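Vacuolar protein sorting-associated protein 54 (Mus musculus, PDB 3N1E) probably acts, as a subunit of the GARP tethering complex, in retrograde transport from endosomes to the trans-Golgi network, the chain here being its C-terminal domain. Local coordinates at residues A[63-66]-A[67-71]; A[107-110]-A[111-115]. One frame throughout, in Å; residues are numbered along the deposited sequence. Where two conformers were deposited one is given.

How the contacts relate
Both contacts are local, and neither is wholly core or wholly surface. Contact 1 runs from the C-terminal part of helix 52-68 into the turn that follows; contact 2 lies wholly within the N-terminal part of helix 107-124. They sit on opposite sides of the chain's centre, their own centres about 30 Å apart, and share no element. In contact 1 the buried side faces helices 17-40 and 74-98 through apolar groups, and its side-chain pairing is aromatic. Contact 2 is more polar: an asparagine and a threonine one turn apart share a water. Polar groups of buried residues in both contacts bond to loops.

Contact 1 of 2, residues A[63-66]-A[67-71]; sequences KMHE and AIFDL
The rings of His65 and Phe69 lie side by side one helical turn apart, pointing the same way. They meet obliquely, planes at 38° and centroids 5.5 Å apart, so neither presents a clean face or edge to the other. The closest touch is His65 CE1 on Phe69 CD1, at 3.7 Å. His65 holds CG anti to the backbone N (chi1 -178°) and Phe69 does likewise, which sends the two rings off the backbone in the same direction. Beyond the pair, the imidazole touches Leu126 and its NE2 is hydrogen-bonded to Lys127 O, while Phe69 packs on Lys127. Along the backbone, Ala67 N bonds to Lys63 O at 3.0 Å and Ile68 N to Met64 O at 3.1 Å. The bond from Phe69 N to His65 O is weak, its N-H···O angle only 123°. Ile68 lays CG1 against Met64 O at 3.2 Å. Met64 and Ile68 face helices 17-40 and 74-98, both touching Leu28. The chemistry thus divides by side: apolar chains join the last turn of helix 52-68 to two neighbouring helices, whereas the bond to Lys127 probably fixes the imidazole's rotation and ties this turn to the loop at 126-127.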
loop_
_atom_site.group_PDB
_atom_site.type_symbol
_atom_site.label_atom_id
_atom_site.label_comp_id
_atom_site.label_asym_id
_atom_site.label_seq_id
_atom_site.Cartn_x
_atom_site.Cartn_y
_atom_site.Cartn_z
ATOM N N LYS A 63 -3.093 -9.713 4.190
ATOM C CA LYS A 63 -4.309 -10.458 3.881
ATOM C C LYS A 63 -4.829 -10.056 2.500
ATOM O O LYS A 63 -5.343 -10.901 1.760
ATOM C CB LYS A 63 -5.388 -10.229 4.946
ATOM C CG LYS A 63 -5.140 -10.932 6.253
ATOM C CD LYS A 63 -5.425 -12.427 6.192
ATOM C CE LYS A 63 -5.338 -13.037 7.595
ATOM N NZ LYS A 63 -4.747 -14.410 7.560
ATOM N N MET A 64 -4.693 -8.773 2.169
ATOM C CA MET A 64 -5.125 -8.274 0.861
ATOM C C MET A 64 -4.302 -8.947 -0.237
ATOM O O MET A 64 -4.850 -9.403 -1.248
ATOM C CB MET A 64 -4.951 -6.770 0.754
ATOM C CG MET A 64 -5.460 -6.250 -0.575
ATOM S SD MET A 64 -5.209 -4.508 -0.737
ATOM C CE MET A 64 -3.554 -4.395 -1.388
ATOM N N HIS A 65 -2.996 -9.057 -0.010
ATOM C CA HIS A 65 -2.104 -9.650 -0.999
ATOM C C HIS A 65 -2.485 -11.121 -1.204
ATOM O O HIS A 65 -2.547 -11.600 -2.343
ATOM C CB HIS A 65 -0.655 -9.528 -0.519
ATOM C CG HIS A 65 0.356 -10.068 -1.479
ATOM N ND1 HIS A 65 0.763 -11.389 -1.468
ATOM C CD2 HIS A 65 1.043 -9.471 -2.480
ATOM C CE1 HIS A 65 1.658 -11.578 -2.422
ATOM N NE2 HIS A 65 1.845 -10.431 -3.050
ATOM N N GLU A 66 -2.772 -11.815 -0.099
ATOM C CA GLU A 66 -3.176 -13.229 -0.172
ATOM C C GLU A 66 -4.481 -13.406 -0.945
ATOM O O GLU A 66 -4.639 -14.374 -1.721
ATOM C CB GLU A 66 -3.288 -13.824 1.238
ATOM C CG GLU A 66 -1.930 -14.101 1.868
ATOM C CD GLU A 66 -1.987 -14.333 3.374
ATOM O OE1 GLU A 66 -3.101 -14.334 3.951
ATOM O OE2 GLU A 66 -0.912 -14.524 3.981
ATOM N N ALA A 67 -5.406 -12.465 -0.754
ATOM C CA ALA A 67 -6.716 -12.527 -1.393
ATOM C C ALA A 67 -6.655 -12.309 -2.919
ATOM O O ALA A 67 -7.467 -12.892 -3.650
ATOM C CB ALA A 67 -7.658 -11.510 -0.750
ATOM N N ILE A 68 -5.748 -11.450 -3.390
ATOM C CA ILE A 68 -5.734 -11.058 -4.827
ATOM C C ILE A 68 -4.608 -11.664 -5.658
ATOM O O ILE A 68 -4.537 -11.459 -6.880
ATOM C CB ILE A 68 -5.795 -9.507 -5.068
ATOM C CG1 ILE A 68 -4.666 -8.729 -4.362
ATOM C CG2 ILE A 68 -7.097 -8.959 -4.566
ATOM C CD1 ILE A 68 -3.267 -8.927 -4.862
ATOM N N PHE A 69 -3.710 -12.385 -4.999
ATOM C CA PHE A 69 -2.544 -12.895 -5.685
ATOM C C PHE A 69 -2.894 -13.694 -6.946
ATOM O O PHE A 69 -2.269 -13.498 -8.008
ATOM C CB PHE A 69 -1.669 -13.740 -4.770
ATOM C CG PHE A 69 -0.366 -14.111 -5.403
ATOM C CD1 PHE A 69 0.633 -13.156 -5.559
ATOM C CD2 PHE A 69 -0.161 -15.387 -5.914
ATOM C CE1 PHE A 69 1.843 -13.476 -6.185
ATOM C CE2 PHE A 69 1.051 -15.715 -6.531
ATOM C CZ PHE A 69 2.048 -14.754 -6.665
ATOM N N ASP A 70 -3.883 -14.577 -6.821
ATOM C CA ASP A 70 -4.323 -15.422 -7.940
ATOM C C ASP A 70 -5.400 -14.794 -8.823
ATOM O O ASP A 70 -5.884 -15.436 -9.768
ATOM C CB ASP A 70 -4.799 -16.776 -7.420
ATOM C CG ASP A 70 -3.659 -17.620 -6.889
ATOM O OD1 ASP A 70 -2.551 -17.563 -7.470
ATOM O OD2 ASP A 70 -3.872 -18.339 -5.885
ATOM N N LEU A 71 -5.746 -13.539 -8.547
ATOM C CA LEU A 71 -6.820 -12.849 -9.256
ATOM C C LEU A 71 -6.317 -11.701 -10.109
ATOM O O LEU A 71 -7.043 -11.197 -10.963
ATOM C CB LEU A 71 -7.865 -12.316 -8.275
ATOM C CG LEU A 71 -8.668 -13.371 -7.540
ATOM C CD1 LEU A 71 -9.461 -12.665 -6.446
ATOM C CD2 LEU A 71 -9.602 -14.076 -8.533
#

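Contact 2 of 2, residues A[107-110]-A[111-115]; sequences PQNG and LVTAD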
loop_
_atom_site.group_PDB
_atom_site.type_symbol
_atom_site.label_atom_id
_atom_site.label_comp_id
_atom_site.label_asym_id
_atom_site.label_seq_id
_atom_site.Cartn_x
_atom_site.Cartn_y
_atom_site.Cartn_z
ATOM N N PRO A 107 14.479 11.077 19.268
ATOM C CA PRO A 107 13.830 9.817 19.635
ATOM C C PRO A 107 12.443 9.638 18.977
ATOM O O PRO A 107 12.132 8.548 18.515
ATOM C CB PRO A 107 13.710 9.881 21.167
ATOM C CG PRO A 107 14.652 10.940 21.608
ATOM C CD PRO A 107 15.004 11.818 20.433
ATOM N N GLN A 108 11.626 10.688 18.904
ATOM C CA GLN A 108 10.327 10.587 18.245
ATOM C C GLN A 108 10.447 10.270 16.760
ATOM O O GLN A 108 9.804 9.346 16.253
ATOM C CB GLN A 108 9.527 11.883 18.427
ATOM C CG GLN A 108 8.060 11.627 18.445
ATOM C CD GLN A 108 7.251 12.907 18.538
ATOM O OE1 GLN A 108 7.703 13.972 18.119
ATOM N NE2 GLN A 108 6.034 12.802 19.076
ATOM N N ASN A 109 11.264 11.046 16.058
ATOM C CA ASN A 109 11.568 10.752 14.652
ATOM C C ASN A 109 12.066 9.275 14.509
ATOM O O ASN A 109 11.603 8.536 13.639
ATOM C CB ASN A 109 12.633 11.760 14.186
ATOM C CG ASN A 109 13.130 11.525 12.765
ATOM O OD1 ASN A 109 14.271 11.829 12.472
ATOM N ND2 ASN A 109 12.273 11.034 11.872
ATOM N N GLY A 110 12.925 8.851 15.439
ATOM C CA GLY A 110 13.525 7.502 15.403
ATOM C C GLY A 110 12.461 6.425 15.503
ATOM O O GLY A 110 12.503 5.407 14.812
ATOM N N LEU A 111 11.447 6.675 16.326
ATOM C CA LEU A 111 10.401 5.662 16.500
ATOM C C LEU A 111 9.561 5.529 15.253
ATOM O O LEU A 111 9.188 4.430 14.860
ATOM C CB LEU A 111 9.502 6.025 17.683
ATOM C CG LEU A 111 10.087 5.756 19.069
ATOM C CD1 LEU A 111 9.270 6.503 20.148
ATOM C CD2 LEU A 111 10.132 4.247 19.410
ATOM N N VAL A 112 9.260 6.658 14.612
ATOM C CA VAL A 112 8.513 6.584 13.372
ATOM C C VAL A 112 9.351 5.870 12.295
ATOM O O VAL A 112 8.846 5.008 11.592
ATOM C CB VAL A 112 8.085 7.971 12.915
ATOM C CG1 VAL A 112 7.386 7.881 11.562
ATOM C CG2 VAL A 112 7.157 8.587 13.968
ATOM N N THR A 113 10.631 6.232 12.194
ATOM C CA THR A 113 11.548 5.565 11.236
ATOM C C THR A 113 11.514 4.043 11.431
ATOM O O THR A 113 11.485 3.276 10.462
ATOM C CB THR A 113 12.944 6.125 11.354
ATOM O OG1 THR A 113 12.869 7.517 10.983
ATOM C CG2 THR A 113 13.934 5.389 10.396
ATOM N N ALA A 114 11.489 3.631 12.698
ATOM C CA ALA A 114 11.449 2.205 13.052
ATOM C C ALA A 114 10.113 1.541 12.625
ATOM O O ALA A 114 10.084 0.436 12.054
ATOM C CB ALA A 114 11.656 2.053 14.574
ATOM N N ASP A 115 9.011 2.214 12.933
ATOM C CA ASP A 115 7.677 1.684 12.574
ATOM C C ASP A 115 7.582 1.594 11.041
ATOM O O ASP A 115 7.095 0.608 10.493
ATOM C CB ASP A 115 6.596 2.594 13.183
ATOM C CG ASP A 115 5.610 1.855 14.103
ATOM O OD1 ASP A 115 5.684 0.616 14.267
ATOM O OD2 ASP A 115 4.736 2.570 14.667
HETATM O O HOH W 1 15.037 8.734 12.049
#
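Asn109 crosses Thr113 one turn further along the helix, its amide ND2 coming within 3.7 Å of Thr113 OG1. A water links the two side chains: it lies 2.7 Å from Thr113 OG1 and donates a weak bond to Asn109 OD1 at 3.2 Å. That carboxamide oxygen also accepts from Gly105 N, just before the helix, and weakly from Asn103 ND2, so it draws donors from the preceding loop as well as from the water. Thr113 OG1 stands beside its own backbone N (chi1 -63°), which brings it to 3.1 Å from Asn109 O, the carbonyl that already takes Thr113 N in a nearly straight bond of 2.9 Å and 171°. The hydroxyl is also hydrogen-bonded to a bound glycerol, probably from the crystallisation liquor. Leu111 lies back over the preceding turn, with CG 3.5 Å from Pro107 O. Val112 rests CG2 on Gln108 O at 3.6 Å. At the far end, Asp115 OD2 is hydrogen-bonded to Ser51 OG and Tyr43 OH, joining this helix to the loop between helices 17-40 and 52-68. Pro107 opens the helix, and the successive bonds from Leu111 N to Pro107 O, Val112 N to Gln108 O, Thr113 N to Asn109 O and Ala114 N to Gly110 O are the i to i+4 pattern of a regular alpha-helical N-terminus, here starting helix 107-124 of an all-helical domain.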